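Local coordinates for type-2Ba cytolytic delta-endotoxin (Bacillus thuringiensis serovar israelensis, PDB 2RCI), which probably kills dipteran larvae by forming pores in the membranes of their midgut epithelial cells, at residues V76-I81 and N108-L113; Q167-I172 and A178-K183; I13-P18 and W99-S104; V103-N108 and Y136-S141. One frame throughout, in Å; residues are numbered along the deposited sequence. Where two conformers were deposited one is given.

Interaction 1 (V76-I81 and N108-L113)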
loop_
_atom_site.group_PDB
_atom_site.type_symbol
_atom_site.label_atom_id
_atom_site.label_comp_id
_atom_site.label_asym_id
_atom_site.label_seq_id
_atom_site.Cartn_x
_atom_site.Cartn_y
_atom_site.Cartn_z
ATOM N N VAL A 76 -2.395 -16.793 3.086
ATOM C CA VAL A 76 -1.837 -16.648 4.447
ATOM C C VAL A 76 -1.001 -15.363 4.524
ATOM O O VAL A 76 -1.055 -14.618 5.511
ATOM C CB VAL A 76 -1.048 -17.918 4.829
ATOM C CG1 VAL A 76 -0.347 -17.772 6.172
ATOM C CG2 VAL A 76 -2.033 -19.122 4.842
ATOM N N MET A 77 -0.254 -15.097 3.457
ATOM C CA MET A 77 0.515 -13.855 3.355
ATOM C C MET A 77 -0.384 -12.618 3.407
ATOM O O MET A 77 -0.092 -11.653 4.124
ATOM C CB MET A 77 1.343 -13.826 2.072
ATOM C CG MET A 77 2.147 -12.548 1.939
ATOM S SD MET A 77 3.423 -12.680 0.682
ATOM C CE MET A 77 2.507 -13.199 -0.773
ATOM N N ILE A 78 -1.476 -12.666 2.649
ATOM C CA ILE A 78 -2.465 -11.573 2.600
ATOM C C ILE A 78 -3.047 -11.317 3.991
ATOM O O ILE A 78 -3.184 -10.152 4.395
ATOM C CB ILE A 78 -3.575 -11.884 1.547
ATOM C CG1 ILE A 78 -2.998 -11.760 0.120
ATOM C CG2 ILE A 78 -4.797 -10.944 1.730
ATOM C CD1 ILE A 78 -3.906 -12.388 -0.975
ATOM N N SER A 79 -3.414 -12.393 4.696
ATOM C CA SER A 79 -3.939 -12.292 6.079
ATOM C C SER A 79 -2.927 -11.641 7.033
ATOM O O SER A 79 -3.300 -10.782 7.851
ATOM C CB SER A 79 -4.338 -13.657 6.619
ATOM O OG SER A 79 -5.363 -14.220 5.815
ATOM N N GLN A 80 -1.669 -12.085 6.941
ATOM C CA GLN A 80 -0.588 -11.477 7.712
ATOM C C GLN A 80 -0.451 -9.985 7.432
ATOM O O GLN A 80 -0.352 -9.191 8.372
ATOM C CB GLN A 80 0.750 -12.207 7.499
ATOM C CG GLN A 80 0.786 -13.537 8.255
ATOM C CD GLN A 80 2.127 -14.282 8.161
ATOM O OE1 GLN A 80 2.169 -15.508 8.306
ATOM N NE2 GLN A 80 3.205 -13.557 7.934
ATOM N N ILE A 81 -0.493 -9.604 6.160
ATOM C CA ILE A 81 -0.308 -8.173 5.802
ATOM C C ILE A 81 -1.518 -7.338 6.252
ATOM O O ILE A 81 -1.352 -6.214 6.697
ATOM C CB ILE A 81 0.035 -8.027 4.313
ATOM C CG1 ILE A 81 1.470 -8.550 4.108
ATOM C CG2 ILE A 81 -0.131 -6.582 3.819
ATOM C CD1 ILE A 81 1.872 -8.788 2.672
ATOM N N ASN A 108 -4.858 -7.786 -4.734
ATOM C CA ASN A 108 -4.389 -7.326 -6.031
ATOM C C ASN A 108 -2.905 -6.918 -6.083
ATOM O O ASN A 108 -2.368 -6.649 -7.166
ATOM C CB ASN A 108 -5.313 -6.202 -6.533
ATOM C CG ASN A 108 -6.683 -6.730 -6.895
ATOM O OD1 ASN A 108 -6.805 -7.864 -7.305
ATOM N ND2 ASN A 108 -7.723 -5.910 -6.729
ATOM N N THR A 109 -2.230 -6.964 -4.940
ATOM C CA THR A 109 -0.783 -6.690 -4.881
ATOM C C THR A 109 -0.019 -7.946 -5.347
ATOM O O THR A 109 1.074 -7.844 -5.894
ATOM C CB THR A 109 -0.374 -6.330 -3.437
ATOM O OG1 THR A 109 -0.995 -5.091 -3.055
ATOM C CG2 THR A 109 1.183 -6.230 -3.259
ATOM N N PHE A 110 -0.645 -9.115 -5.155
ATOM C CA PHE A 110 0.005 -10.423 -5.370
ATOM C C PHE A 110 -0.660 -11.258 -6.463
ATOM O O PHE A 110 -0.038 -12.203 -7.004
ATOM C CB PHE A 110 0.021 -11.231 -4.066
ATOM C CG PHE A 110 0.777 -10.575 -2.970
ATOM C CD1 PHE A 110 2.174 -10.455 -3.052
ATOM C CD2 PHE A 110 0.100 -10.014 -1.873
ATOM C CE1 PHE A 110 2.903 -9.861 -2.038
ATOM C CE2 PHE A 110 0.838 -9.366 -0.823
ATOM C CZ PHE A 110 2.245 -9.312 -0.908
ATOM N N THR A 111 -1.932 -10.966 -6.746
ATOM C CA THR A 111 -2.739 -11.763 -7.702
ATOM C C THR A 111 -3.476 -10.815 -8.665
ATOM O O THR A 111 -3.407 -9.600 -8.510
ATOM C CB THR A 111 -3.775 -12.729 -6.983
ATOM O OG1 THR A 111 -4.780 -11.962 -6.307
ATOM C CG2 THR A 111 -3.077 -13.712 -5.988
ATOM N N ASN A 112 -4.191 -11.382 -9.644
ATOM C CA ASN A 112 -4.784 -10.607 -10.711
ATOM C C ASN A 112 -3.737 -9.668 -11.337
ATOM O O ASN A 112 -4.060 -8.536 -11.661
ATOM C CB ASN A 112 -5.950 -9.766 -10.194
ATOM C CG ASN A 112 -7.074 -10.598 -9.641
ATOM O OD1 ASN A 112 -7.523 -11.554 -10.278
ATOM N ND2 ASN A 112 -7.561 -10.225 -8.450
ATOM N N LEU A 113 -2.497 -10.135 -11.455
ATOM C CA LEU A 113 -1.414 -9.280 -11.941
ATOM C C LEU A 113 -1.498 -9.112 -13.459
ATOM O O LEU A 113 -1.084 -8.085 -13.987
ATOM C CB LEU A 113 -0.028 -9.819 -11.524
ATOM C CG LEU A 113 0.265 -9.811 -10.018
ATOM C CD1 LEU A 113 1.663 -10.382 -9.754
ATOM C CD2 LEU A 113 0.152 -8.366 -9.534
#
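The aromatic ring of F110 reaches out from the last turn of its helix and is met by three side chains of the neighbouring helix, each coming at it in a different way. M77 lies over one face. Its terminal methyl makes a CH-pi contact, CE standing 3.6 Å from the centroid of the F110 ring and 15° off the ring normal, while SD follows at 4.3 Å from the same centroid, a Met-aromatic contact. The chain of M77 is extended as far as SD, and its bend at chi3 (54°) folds the methyl back over the ring. I81 approaches instead at the rim, close to the ring plane, with CD1 3.6 Å from F110 CZ. I78 runs alongside the aromatic group in the reverse sense, its CG1 coming obliquely to 4.1 Å from F110 CD2. On the face of the ring turned from M77 sits CG2 of T109, so the phenyl group is sandwiched between a methionine methyl and a threonine methyl. Just beyond, N112 ND2 donates to N108 OD1 at 2.7 Å, a nearly straight bond that ties the following turn back to the helix end. The contact joins helix 74-89 to the C-terminal end of helix 96-110, and both rest on the sheet: F110 also touches I160 and V182, M77 touches Y180 and V182, and I81 touches F158.

Interaction 2 (Q167-I172 and A178-K183)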
loop_
_atom_site.group_PDB
_atom_site.type_symbol
_atom_site.label_atom_id
_atom_site.label_comp_id
_atom_site.label_asym_id
_atom_site.label_seq_id
_atom_site.Cartn_x
_atom_site.Cartn_y
_atom_site.Cartn_z
ATOM N N GLN A 167 5.695 -15.067 -16.313
ATOM C CA GLN A 167 4.544 -15.607 -17.037
ATOM C C GLN A 167 3.587 -16.407 -16.173
ATOM O O GLN A 167 2.371 -16.343 -16.385
ATOM C CB GLN A 167 4.976 -16.451 -18.248
ATOM C CG GLN A 167 5.664 -15.653 -19.363
ATOM C CD GLN A 167 4.915 -14.402 -19.793
ATOM O OE1 GLN A 167 5.456 -13.291 -19.733
ATOM N NE2 GLN A 167 3.673 -14.569 -20.233
ATOM N N GLN A 168 4.138 -17.175 -15.230
ATOM C CA GLN A 168 3.348 -17.936 -14.270
ATOM C C GLN A 168 2.820 -17.006 -13.175
ATOM O O GLN A 168 1.671 -17.150 -12.754
ATOM C CB GLN A 168 4.156 -19.090 -13.641
ATOM C CG GLN A 168 4.226 -20.334 -14.527
ATOM C CD GLN A 168 5.228 -20.184 -15.650
ATOM O OE1 GLN A 168 6.375 -19.797 -15.418
ATOM N NE2 GLN A 168 4.802 -20.490 -16.881
ATOM N N LEU A 169 3.655 -16.058 -12.728
ATOM C CA LEU A 169 3.226 -15.111 -11.679
ATOM C C LEU A 169 1.981 -14.328 -12.097
ATOM O O LEU A 169 1.139 -13.976 -11.239
ATOM C CB LEU A 169 4.354 -14.133 -11.298
ATOM C CG LEU A 169 4.099 -13.350 -9.984
ATOM C CD1 LEU A 169 4.250 -14.260 -8.815
ATOM C CD2 LEU A 169 5.080 -12.163 -9.878
ATOM N N LEU A 170 1.859 -14.042 -13.396
ATOM C CA LEU A 170 0.733 -13.270 -13.920
ATOM C C LEU A 170 -0.600 -13.984 -13.681
ATOM O O LEU A 170 -1.678 -13.373 -13.759
ATOM C CB LEU A 170 0.923 -12.995 -15.429
ATOM C CG LEU A 170 2.010 -11.959 -15.802
ATOM C CD1 LEU A 170 2.010 -11.747 -17.335
ATOM C CD2 LEU A 170 1.814 -10.625 -15.087
ATOM N N PHE A 171 -0.509 -15.269 -13.365
ATOM C CA PHE A 171 -1.701 -16.080 -13.100
ATOM C C PHE A 171 -1.745 -16.744 -11.717
ATOM O O PHE A 171 -2.612 -17.603 -11.449
ATOM C CB PHE A 171 -1.870 -17.108 -14.217
ATOM C CG PHE A 171 -2.224 -16.483 -15.527
ATOM C CD1 PHE A 171 -3.551 -16.249 -15.858
ATOM C CD2 PHE A 171 -1.224 -16.045 -16.396
ATOM C CE1 PHE A 171 -3.889 -15.612 -17.071
ATOM C CE2 PHE A 171 -1.552 -15.412 -17.616
ATOM C CZ PHE A 171 -2.889 -15.203 -17.943
ATOM N N ILE A 172 -0.823 -16.354 -10.843
ATOM C CA ILE A 172 -0.782 -16.925 -9.499
ATOM C C ILE A 172 -2.065 -16.555 -8.719
ATOM O O ILE A 172 -2.641 -15.481 -8.925
ATOM C CB ILE A 172 0.496 -16.507 -8.717
ATOM C CG1 ILE A 172 0.791 -17.532 -7.596
ATOM C CG2 ILE A 172 0.391 -15.095 -8.172
ATOM C CD1 ILE A 172 2.228 -17.376 -6.953
ATOM N N ALA A 178 4.534 -19.899 -2.818
ATOM C CA ALA A 178 5.819 -19.632 -3.419
ATOM C C ALA A 178 6.704 -19.033 -2.356
ATOM O O ALA A 178 6.253 -18.731 -1.236
ATOM C CB ALA A 178 5.682 -18.671 -4.620
ATOM N N ARG A 179 7.973 -18.849 -2.707
ATOM C CA ARG A 179 8.916 -18.303 -1.764
ATOM C C ARG A 179 8.935 -16.800 -2.007
ATOM O O ARG A 179 9.349 -16.331 -3.090
ATOM C CB ARG A 179 10.311 -18.918 -1.925
ATOM C CG ARG A 179 11.280 -18.412 -0.873
ATOM C CD ARG A 179 12.605 -19.172 -0.892
ATOM N NE ARG A 179 13.562 -18.446 -0.073
ATOM C CZ ARG A 179 13.683 -18.582 1.241
ATOM N NH1 ARG A 179 12.922 -19.452 1.907
ATOM N NH2 ARG A 179 14.581 -17.846 1.885
ATOM N N TYR A 180 8.405 -16.085 -1.017
ATOM C CA TYR A 180 8.270 -14.625 -1.051
ATOM C C TYR A 180 9.222 -13.933 -0.130
ATOM O O TYR A 180 9.398 -14.330 1.045
ATOM C CB TYR A 180 6.849 -14.162 -0.674
ATOM C CG TYR A 180 5.864 -14.241 -1.811
ATOM C CD1 TYR A 180 5.051 -15.381 -1.997
ATOM C CD2 TYR A 180 5.736 -13.190 -2.710
ATOM C CE1 TYR A 180 4.150 -15.445 -3.074
ATOM C CE2 TYR A 180 4.837 -13.235 -3.758
ATOM C CZ TYR A 180 4.048 -14.371 -3.936
ATOM O OH TYR A 180 3.163 -14.376 -4.978
ATOM N N GLU A 181 9.787 -12.854 -0.666
ATOM C CA GLU A 181 10.491 -11.878 0.123
ATOM C C GLU A 181 9.777 -10.531 -0.071
ATOM O O GLU A 181 9.759 -9.990 -1.169
ATOM C CB GLU A 181 11.932 -11.792 -0.336
ATOM C CG GLU A 181 12.763 -10.996 0.627
ATOM C CD GLU A 181 14.189 -10.815 0.159
ATOM O OE1 GLU A 181 14.684 -11.657 -0.656
ATOM O OE2 GLU A 181 14.788 -9.813 0.607
ATOM N N VAL A 182 9.171 -10.010 0.985
ATOM C CA VAL A 182 8.373 -8.793 0.889
ATOM C C VAL A 182 8.856 -7.755 1.904
ATOM O O VAL A 182 8.867 -8.035 3.124
ATOM C CB VAL A 182 6.863 -9.111 1.157
ATOM C CG1 VAL A 182 6.030 -7.796 1.157
ATOM C CG2 VAL A 182 6.352 -10.097 0.127
ATOM N N LYS A 183 9.292 -6.598 1.400
ATOM C CA LYS A 183 9.686 -5.453 2.234
ATOM C C LYS A 183 8.542 -4.445 2.154
ATOM O O LYS A 183 8.001 -4.198 1.093
ATOM C CB LYS A 183 10.986 -4.776 1.759
ATOM C CG LYS A 183 11.491 -3.815 2.830
ATOM C CD LYS A 183 12.797 -3.068 2.522
ATOM C CE LYS A 183 13.171 -2.256 3.778
ATOM N NZ LYS A 183 14.606 -1.869 3.868
#
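A short connection between two antiparallel strands of the central sheet, 150-162 and 177-192, carries the brief helix 166-169 and a type I beta turn from L169 to I172, and the side chains of the turn's two end residues, L169 and I172, meet the start of the second strand. I172 does most of the touching. Its CD1 lies 3.7 Å from Y180 OH and 4.4 Å from A178 CB, thus resting on two residues that project from the same side of the strand. With CG1 of I172 anti to the backbone N (chi1 -157°) and the chain extended beyond it, CD1 is carried out toward Y180, whose side chain comes from the opposite direction. L169 adds a second methyl from another angle, CD1 approaching Y180 OH to 4.0 Å. The turn itself is closed by the backbone bond from I172 N to L169 O, 3.1 Å long. V162 continues this apolar cluster, touching L169, A178 and Y180. Across the two segments no hydrogen bond forms: the phenol oxygen meets methyl groups here, and the turn is held against the strand by van der Waals packing.

Interaction 3 (I13-P18 and W99-S104)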
loop_
_atom_site.group_PDB
_atom_site.type_symbol
_atom_site.label_atom_id
_atom_site.label_comp_id
_atom_site.label_asym_id
_atom_site.label_seq_id
_atom_site.Cartn_x
_atom_site.Cartn_y
_atom_site.Cartn_z
ATOM N N ILE A 13 -6.923 4.358 -3.378
ATOM C CA ILE A 13 -8.176 3.803 -2.879
ATOM C C ILE A 13 -8.769 4.809 -1.883
ATOM O O ILE A 13 -8.219 5.039 -0.791
ATOM C CB ILE A 13 -7.958 2.409 -2.253
ATOM C CG1 ILE A 13 -7.485 1.421 -3.322
ATOM C CG2 ILE A 13 -9.236 1.869 -1.574
ATOM C CD1 ILE A 13 -6.466 0.510 -2.806
ATOM N N PHE A 14 -9.879 5.417 -2.288
ATOM C CA PHE A 14 -10.495 6.474 -1.518
ATOM C C PHE A 14 -11.620 5.806 -0.747
ATOM O O PHE A 14 -12.477 5.120 -1.341
ATOM C CB PHE A 14 -11.042 7.592 -2.436
ATOM C CG PHE A 14 -9.978 8.401 -3.174
ATOM C CD1 PHE A 14 -9.713 9.707 -2.814
ATOM C CD2 PHE A 14 -9.324 7.873 -4.293
ATOM C CE1 PHE A 14 -8.753 10.482 -3.506
ATOM C CE2 PHE A 14 -8.353 8.622 -4.990
ATOM C CZ PHE A 14 -8.075 9.926 -4.589
ATOM N N TYR A 15 -11.567 5.908 0.570
ATOM C CA TYR A 15 -12.696 5.533 1.395
ATOM C C TYR A 15 -13.053 6.775 2.219
ATOM O O TYR A 15 -12.723 6.881 3.396
ATOM C CB TYR A 15 -12.353 4.317 2.258
ATOM C CG TYR A 15 -13.564 3.650 2.856
ATOM C CD1 TYR A 15 -14.204 2.603 2.188
ATOM C CD2 TYR A 15 -14.057 4.039 4.113
ATOM C CE1 TYR A 15 -15.327 1.976 2.743
ATOM C CE2 TYR A 15 -15.188 3.419 4.664
ATOM C CZ TYR A 15 -15.819 2.403 3.984
ATOM O OH TYR A 15 -16.952 1.771 4.533
ATOM N N VAL A 16 -13.709 7.736 1.559
ATOM C CA VAL A 16 -14.049 9.029 2.186
ATOM C C VAL A 16 -15.449 9.472 1.721
ATOM O O VAL A 16 -15.925 9.035 0.658
ATOM C CB VAL A 16 -12.998 10.165 1.829
ATOM C CG1 VAL A 16 -11.551 9.742 2.189
ATOM C CG2 VAL A 16 -13.070 10.531 0.332
ATOM N N GLU A 17 -16.093 10.336 2.505
ATOM C CA GLU A 17 -17.321 11.010 2.065
ATOM C C GLU A 17 -17.003 11.984 0.924
ATOM O O GLU A 17 -15.935 12.572 0.898
ATOM C CB GLU A 17 -17.952 11.776 3.238
ATOM C CG GLU A 17 -18.425 10.907 4.404
ATOM C CD GLU A 17 -19.068 11.753 5.514
ATOM O OE1 GLU A 17 -20.105 12.405 5.247
ATOM O OE2 GLU A 17 -18.538 11.774 6.635
ATOM N N PRO A 18 -17.947 12.171 -0.025
ATOM C CA PRO A 18 -17.688 13.022 -1.195
ATOM C C PRO A 18 -17.254 14.444 -0.821
ATOM O O PRO A 18 -16.431 15.028 -1.514
ATOM C CB PRO A 18 -19.034 13.040 -1.935
ATOM C CG PRO A 18 -19.735 11.818 -1.491
ATOM C CD PRO A 18 -19.298 11.575 -0.054
ATOM N N TRP A 99 -12.432 -2.511 5.613
ATOM C CA TRP A 99 -11.492 -3.640 5.634
ATOM C C TRP A 99 -11.578 -4.493 4.335
ATOM O O TRP A 99 -10.571 -5.060 3.904
ATOM C CB TRP A 99 -11.595 -4.428 6.932
ATOM C CG TRP A 99 -10.913 -3.700 8.021
ATOM C CD1 TRP A 99 -11.485 -2.993 9.051
ATOM C CD2 TRP A 99 -9.504 -3.545 8.147
ATOM N NE1 TRP A 99 -10.487 -2.429 9.837
ATOM C CE2 TRP A 99 -9.265 -2.742 9.284
ATOM C CE3 TRP A 99 -8.405 -4.016 7.394
ATOM C CZ2 TRP A 99 -7.969 -2.392 9.700
ATOM C CZ3 TRP A 99 -7.116 -3.648 7.793
ATOM C CH2 TRP A 99 -6.909 -2.852 8.949
ATOM N N ASN A 100 -12.770 -4.562 3.716
ATOM C CA ASN A 100 -12.930 -5.168 2.394
ATOM C C ASN A 100 -12.073 -4.472 1.318
ATOM O O ASN A 100 -11.404 -5.147 0.497
ATOM C CB ASN A 100 -14.404 -5.158 1.969
ATOM C CG ASN A 100 -14.795 -6.389 1.185
ATOM O OD1 ASN A 100 -15.318 -6.283 0.082
ATOM N ND2 ASN A 100 -14.553 -7.561 1.752
ATOM N N SER A 101 -12.120 -3.140 1.316
ATOM C CA SER A 101 -11.283 -2.306 0.448
ATOM C C SER A 101 -9.814 -2.612 0.655
ATOM O O SER A 101 -9.051 -2.794 -0.318
ATOM C CB SER A 101 -11.552 -0.809 0.694
ATOM O OG SER A 101 -12.795 -0.448 0.121
ATOM N N VAL A 102 -9.414 -2.707 1.916
ATOM C CA VAL A 102 -8.005 -2.996 2.232
ATOM C C VAL A 102 -7.607 -4.380 1.701
ATOM O O VAL A 102 -6.594 -4.527 1.003
ATOM C CB VAL A 102 -7.708 -2.904 3.754
ATOM C CG1 VAL A 102 -6.263 -3.315 4.019
ATOM C CG2 VAL A 102 -7.999 -1.508 4.323
ATOM N N VAL A 103 -8.409 -5.394 2.016
ATOM C CA VAL A 103 -8.054 -6.779 1.658
ATOM C C VAL A 103 -8.052 -6.986 0.146
ATOM O O VAL A 103 -7.188 -7.698 -0.381
ATOM C CB VAL A 103 -8.926 -7.813 2.417
ATOM C CG1 VAL A 103 -8.731 -9.252 1.852
ATOM C CG2 VAL A 103 -8.543 -7.775 3.944
ATOM N N SER A 104 -9.007 -6.359 -0.560
ATOM C CA SER A 104 -9.014 -6.404 -2.028
ATOM C C SER A 104 -7.719 -5.807 -2.587
ATOM O O SER A 104 -7.107 -6.349 -3.532
ATOM C CB SER A 104 -10.223 -5.643 -2.593
ATOM O OG SER A 104 -10.171 -5.610 -4.007
#
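The end of strand 11-15 passes beside helix 96-110, with the backbones closest at I13 and S101, whose CA atoms are 7.6 Å apart. I13 and Y15, two residues apart on the strand, both direct their side chains toward the helix, and S101 lies against the two of them. The branch methyl of I13 makes one contact, CG2 standing 4.2 Å from S101 CB. Y15 supplies the other from further along the strand: its ring carbon CD1 comes to 3.9 Å from S101 OG, the hydroxyl meeting the ring obliquely. A chi1 of -165° sends the Y15 ring from the strand toward the start of the helix; its hydroxyl is hydrogen-bonded to S95 OG, just before the helix begins, and its side chain also touches N97. The small serine side chain is consistent with the close approach of strand and helix here, and no hydrogen bond links the two segments. The longer arm of I13 reaches past S101 to A105, one turn further on, and packs on I138 and F140 of the adjoining strand. Strand 11-15 runs parallel to strand 132-142 and is hydrogen-bonded to it through the backbones of I13 and Y15. Helix packing against a sheet strand in this way belongs to the alpha/beta architecture of the Cyt toxins, in which a central sheet is enclosed by two layers of helices.

Interaction 4 (V103-N108 and Y136-S141)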
loop_
_atom_site.group_PDB
_atom_site.type_symbol
_atom_site.label_atom_id
_atom_site.label_comp_id
_atom_site.label_asym_id
_atom_site.label_seq_id
_atom_site.Cartn_x
_atom_site.Cartn_y
_atom_site.Cartn_z
ATOM N N VAL A 103 -8.409 -5.394 2.016
ATOM C CA VAL A 103 -8.054 -6.779 1.658
ATOM C C VAL A 103 -8.052 -6.986 0.146
ATOM O O VAL A 103 -7.188 -7.698 -0.381
ATOM C CB VAL A 103 -8.926 -7.813 2.417
ATOM C CG1 VAL A 103 -8.731 -9.252 1.852
ATOM C CG2 VAL A 103 -8.543 -7.775 3.944
ATOM N N SER A 104 -9.007 -6.359 -0.560
ATOM C CA SER A 104 -9.014 -6.404 -2.028
ATOM C C SER A 104 -7.719 -5.807 -2.587
ATOM O O SER A 104 -7.107 -6.349 -3.532
ATOM C CB SER A 104 -10.223 -5.643 -2.593
ATOM O OG SER A 104 -10.171 -5.610 -4.007
ATOM N N ALA A 105 -7.324 -4.669 -2.039
ATOM C CA ALA A 105 -6.064 -4.006 -2.462
ATOM C C ALA A 105 -4.834 -4.875 -2.175
ATOM O O ALA A 105 -3.963 -4.986 -3.047
ATOM C CB ALA A 105 -5.922 -2.624 -1.838
ATOM N N ILE A 106 -4.756 -5.494 -0.990
ATOM C CA ILE A 106 -3.645 -6.426 -0.689
ATOM C C ILE A 106 -3.670 -7.636 -1.651
ATOM O O ILE A 106 -2.630 -8.054 -2.163
ATOM C CB ILE A 106 -3.621 -6.902 0.772
ATOM C CG1 ILE A 106 -3.517 -5.739 1.774
ATOM C CG2 ILE A 106 -2.458 -7.965 1.010
ATOM C CD1 ILE A 106 -3.891 -6.241 3.218
ATOM N N THR A 107 -4.858 -8.183 -1.916
ATOM C CA THR A 107 -4.996 -9.317 -2.842
ATOM C C THR A 107 -4.501 -8.978 -4.249
ATOM O O THR A 107 -3.784 -9.773 -4.875
ATOM C CB THR A 107 -6.451 -9.814 -2.877
ATOM O OG1 THR A 107 -6.808 -10.194 -1.556
ATOM C CG2 THR A 107 -6.600 -11.028 -3.826
ATOM N N ASN A 108 -4.858 -7.786 -4.734
ATOM C CA ASN A 108 -4.389 -7.326 -6.031
ATOM C C ASN A 108 -2.905 -6.918 -6.083
ATOM O O ASN A 108 -2.368 -6.649 -7.166
ATOM C CB ASN A 108 -5.313 -6.202 -6.533
ATOM C CG ASN A 108 -6.683 -6.730 -6.895
ATOM O OD1 ASN A 108 -6.805 -7.864 -7.305
ATOM N ND2 ASN A 108 -7.723 -5.910 -6.729
ATOM N N TYR A 136 5.187 -2.395 -5.745
ATOM C CA TYR A 136 3.743 -2.233 -5.845
ATOM C C TYR A 136 3.371 -1.191 -4.798
ATOM O O TYR A 136 3.784 -1.296 -3.624
ATOM C CB TYR A 136 3.029 -3.547 -5.538
ATOM C CG TYR A 136 1.578 -3.540 -5.987
ATOM C CD1 TYR A 136 1.185 -4.148 -7.180
ATOM C CD2 TYR A 136 0.596 -2.901 -5.220
ATOM C CE1 TYR A 136 -0.151 -4.111 -7.601
ATOM C CE2 TYR A 136 -0.724 -2.871 -5.616
ATOM C CZ TYR A 136 -1.099 -3.480 -6.804
ATOM O OH TYR A 136 -2.418 -3.435 -7.186
ATOM N N LYS A 137 2.601 -0.199 -5.231
ATOM C CA LYS A 137 2.292 0.959 -4.376
ATOM C C LYS A 137 0.814 1.226 -4.303
ATOM O O LYS A 137 0.126 1.233 -5.329
ATOM C CB LYS A 137 3.006 2.216 -4.852
ATOM C CG LYS A 137 4.533 2.108 -4.711
ATOM C CD LYS A 137 5.236 3.378 -5.206
ATOM C CE LYS A 137 5.128 3.618 -6.747
ATOM N NZ LYS A 137 5.315 2.439 -7.639
ATOM N N ILE A 138 0.347 1.441 -3.074
ATOM C CA ILE A 138 -1.072 1.660 -2.787
ATOM C C ILE A 138 -1.168 2.925 -1.933
ATOM O O ILE A 138 -0.264 3.201 -1.131
ATOM C CB ILE A 138 -1.653 0.513 -1.949
ATOM C CG1 ILE A 138 -1.505 -0.843 -2.673
ATOM C CG2 ILE A 138 -3.135 0.782 -1.621
ATOM C CD1 ILE A 138 -1.757 -2.057 -1.740
ATOM N N LEU A 139 -2.229 3.702 -2.107
ATOM C CA LEU A 139 -2.451 4.858 -1.207
ATOM C C LEU A 139 -3.912 4.909 -0.800
ATOM O O LEU A 139 -4.808 5.135 -1.644
ATOM C CB LEU A 139 -2.002 6.185 -1.835
ATOM C CG LEU A 139 -1.943 7.428 -0.913
ATOM C CD1 LEU A 139 -0.945 8.461 -1.416
ATOM C CD2 LEU A 139 -3.330 8.050 -0.652
ATOM N N PHE A 140 -4.152 4.702 0.495
ATOM C CA PHE A 140 -5.495 4.820 1.047
ATOM C C PHE A 140 -5.759 6.197 1.639
ATOM O O PHE A 140 -4.919 6.717 2.405
ATOM C CB PHE A 140 -5.713 3.830 2.201
ATOM C CG PHE A 140 -5.597 2.395 1.815
ATOM C CD1 PHE A 140 -6.685 1.724 1.257
ATOM C CD2 PHE A 140 -4.415 1.692 2.063
ATOM C CE1 PHE A 140 -6.581 0.361 0.881
ATOM C CE2 PHE A 140 -4.298 0.328 1.715
ATOM C CZ PHE A 140 -5.395 -0.341 1.135
ATOM N N SER A 141 -6.896 6.788 1.268
ATOM C CA SER A 141 -7.430 7.942 1.990
ATOM C C SER A 141 -8.658 7.455 2.754
ATOM O O SER A 141 -9.494 6.739 2.207
ATOM C CB SER A 141 -7.790 9.083 1.039
ATOM O OG SER A 141 -6.651 9.532 0.311
HETATM O O HOH W 1 -4.168 -3.006 -5.112
#
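A105 presses its methyl against the ring of F140, CB lying 3.8 Å from CZ in an oblique approach. This is the helix-on-sheet packing of the Cyt fold: helix 103-108 runs nearly antiparallel to strand 136-141, at 169°, with the axes 9.8 Å apart. Within the strand, I138 CG2 sits 3.5 Å above one face of the F140 ring, toward its rim, while I138 CD1 touches A105 CB at 4.2 Å. I138 CG1 also meets the edge of the Y136 ring in plane, so the isoleucine lies between the two aromatic groups, over the face of F140 and at the edge of Y136. Y136 extends toward the C-terminal end of the helix, where the hydroxyl is hydrogen-bonded to Q116 NE2 and N11 ND2. A water bridges helix and strand: it donates to A105 O at 2.9 Å and is hydrogen-bonded to Y136 OH at 2.7 Å.

In the fold
From the N terminus, strand 11-15 is the first element used; interaction 3 joins it to helix 96-110 and thereby closes the longest loop, 80 residues between its segments. Helix 74-89 lies within that loop, and interaction 1 carries it onward to the end of helix 96-110, so interactions 1 and 3 cross. Interaction 4 sets out from the same helix, crosses interaction 1, and begins on the stretch where interaction 3 ends, reaching strand 132-142, the neighbour of strand 11-15 in the sheet. Interaction 2 follows in series as a short local closure onto strand 177-192. It touches interaction 1 through M77 and Y180, whereas its centre is about 25 Å from that of interaction 3.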